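Long-range contact in endosialidase (Enterobacteria phage phi92, PDB 4HIZ), which probably cleaves the alpha-2,8 and alpha-2,9 linkages of polysialic acid, the sugar polymer of bacterial capsules, as an endosialidase of phage phi92: residues G155-A160 and L177-M182. Numbering follows the deposited sequence. Where two conformers were deposited one is given.
Sequences GNRLYA and LWSRPM
Arg-157 grips Ser-179 side-on across two antiparallel strands of the catalytic beta-propeller: in one of two serine conformers, NE (3.2 Å) and NH2 (2.9 Å) both donate to OG, which lies in the guanidinium plane. The bend at chi3 (61°) folds the arginine back, bringing one guanidinium face over the peptide between Arg-180 and Pro-181, whose N is 3.6 Å from NH1. NH1 itself reaches past the hairpin to a salt bridge with Asp-214. Serine suits its place by offering a hydroxyl to both N-H groups and a CB that lies over a face of the Tyr-159 ring, a CH-pi contact 3.8 Å from the centroid, while Leu-177 CD2 meets Tyr-159 CD1 at 3.9 Å. On the other face Leu-158 CB touches Met-182 SD (3.6 Å); the methionine, bent at chi2 and chi3 (-59° and -74°), curls back to deliver its sulfur. Paired backbone bonds join Leu-158 with Arg-180 and Ala-160 with Trp-178, a glycan-pocket residue. Proline suits position 181, a non-hydrogen-bonded pair with Arg-157 needing no N-H across these strands; beyond it Met-182 N donates almost straight to Asn-156 O (2.9 Å). Asp-214 probably balances the buried guanidinium's charge, and in that conformer Ser-179 OG also bonds Glu-272.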
# COMPACT_ATOMS: atom_id res chain seq x y z
N GLY A 155 -9.52 29.64 -19.01
CA GLY A 155 -9.51 30.86 -18.21
C GLY A 155 -9.37 30.61 -16.71
O GLY A 155 -10.11 31.19 -15.90
N ASN A 156 -8.42 29.75 -16.35
CA ASN A 156 -8.20 29.37 -14.94
C ASN A 156 -9.40 28.76 -14.21
O ASN A 156 -9.44 28.78 -12.97
CB ASN A 156 -7.59 30.56 -14.15
CG ASN A 156 -6.24 30.93 -14.69
OD1 ASN A 156 -5.39 30.03 -14.89
ND2 ASN A 156 -6.01 32.22 -14.97
N ARG A 157 -10.35 28.19 -14.95
CA ARG A 157 -11.40 27.38 -14.34
C ARG A 157 -11.40 25.98 -14.94
O ARG A 157 -11.11 25.80 -16.14
CB ARG A 157 -12.78 27.99 -14.61
CG ARG A 157 -12.96 29.42 -14.06
CD ARG A 157 -14.43 29.93 -14.22
NE ARG A 157 -15.38 29.09 -13.49
CZ ARG A 157 -15.63 29.18 -12.19
NH1 ARG A 157 -15.02 30.10 -11.44
NH2 ARG A 157 -16.52 28.37 -11.62
N LEU A 158 -11.77 25.00 -14.12
CA LEU A 158 -12.08 23.67 -14.63
C LEU A 158 -13.49 23.66 -15.22
O LEU A 158 -14.43 24.11 -14.58
CB LEU A 158 -12.06 22.70 -13.45
CG LEU A 158 -12.22 21.22 -13.82
CD1 LEU A 158 -11.03 20.70 -14.71
CD2 LEU A 158 -12.38 20.31 -12.55
N TYR A 159 -13.64 23.10 -16.42
CA TYR A 159 -14.95 22.92 -17.01
C TYR A 159 -15.15 21.45 -17.31
O TYR A 159 -14.23 20.79 -17.77
CB TYR A 159 -15.07 23.73 -18.32
CG TYR A 159 -15.40 25.18 -18.06
CD1 TYR A 159 -16.73 25.59 -17.87
CD2 TYR A 159 -14.39 26.14 -17.94
CE1 TYR A 159 -17.04 26.95 -17.58
CE2 TYR A 159 -14.68 27.50 -17.67
CZ TYR A 159 -16.00 27.88 -17.47
OH TYR A 159 -16.29 29.19 -17.19
N ALA A 160 -16.35 20.95 -17.08
CA ALA A 160 -16.64 19.56 -17.42
C ALA A 160 -18.10 19.46 -17.85
O ALA A 160 -18.97 20.12 -17.27
CB ALA A 160 -16.38 18.64 -16.20
N LEU A 177 -23.14 21.68 -17.54
CA LEU A 177 -21.79 22.23 -17.56
C LEU A 177 -21.43 22.50 -16.09
O LEU A 177 -22.14 23.26 -15.44
CB LEU A 177 -21.74 23.50 -18.44
CG LEU A 177 -20.31 24.06 -18.58
CD1 LEU A 177 -19.42 23.15 -19.45
CD2 LEU A 177 -20.37 25.50 -19.15
N TRP A 178 -20.38 21.85 -15.56
CA TRP A 178 -19.92 22.10 -14.19
C TRP A 178 -18.64 22.89 -14.27
O TRP A 178 -17.77 22.60 -15.12
CB TRP A 178 -19.62 20.78 -13.45
CG TRP A 178 -20.82 19.95 -13.01
CD1 TRP A 178 -22.07 19.87 -13.59
CD2 TRP A 178 -20.83 19.03 -11.90
NE1 TRP A 178 -22.86 18.98 -12.88
CE2 TRP A 178 -22.12 18.45 -11.84
CE3 TRP A 178 -19.88 18.68 -10.94
CZ2 TRP A 178 -22.48 17.51 -10.87
CZ3 TRP A 178 -20.24 17.75 -9.96
CH2 TRP A 178 -21.51 17.16 -9.94
N SER A 179 -18.47 23.88 -13.40
CA SER A 179 -17.18 24.56 -13.34
C SER A 179 -16.80 25.00 -11.96
O SER A 179 -17.64 25.21 -11.11
CB SER A 179 -17.09 25.76 -14.31
OG SER A 179 -17.74 26.90 -13.78
N ARG A 180 -15.48 25.09 -11.75
CA ARG A 180 -14.89 25.60 -10.49
C ARG A 180 -13.67 26.37 -10.88
O ARG A 180 -13.08 26.11 -11.93
CB ARG A 180 -14.40 24.42 -9.59
CG ARG A 180 -15.41 23.99 -8.53
CD ARG A 180 -14.84 22.81 -7.75
NE ARG A 180 -15.67 22.51 -6.58
CZ ARG A 180 -15.50 21.41 -5.83
NH1 ARG A 180 -14.52 20.54 -6.15
NH2 ARG A 180 -16.25 21.21 -4.76
N PRO A 181 -13.23 27.29 -10.02
CA PRO A 181 -11.92 27.90 -10.28
C PRO A 181 -10.85 26.81 -10.11
O PRO A 181 -10.99 25.97 -9.21
CB PRO A 181 -11.79 28.93 -9.15
CG PRO A 181 -12.63 28.40 -8.02
CD PRO A 181 -13.80 27.70 -8.72
N MET A 182 -9.81 26.81 -10.94
CA MET A 182 -8.74 25.83 -10.77
C MET A 182 -8.02 26.07 -9.44
O MET A 182 -8.01 27.18 -8.93
CB MET A 182 -7.71 25.98 -11.89
CG MET A 182 -8.18 25.42 -13.23
SD MET A 182 -8.59 23.65 -13.17
CE MET A 182 -6.95 22.91 -13.08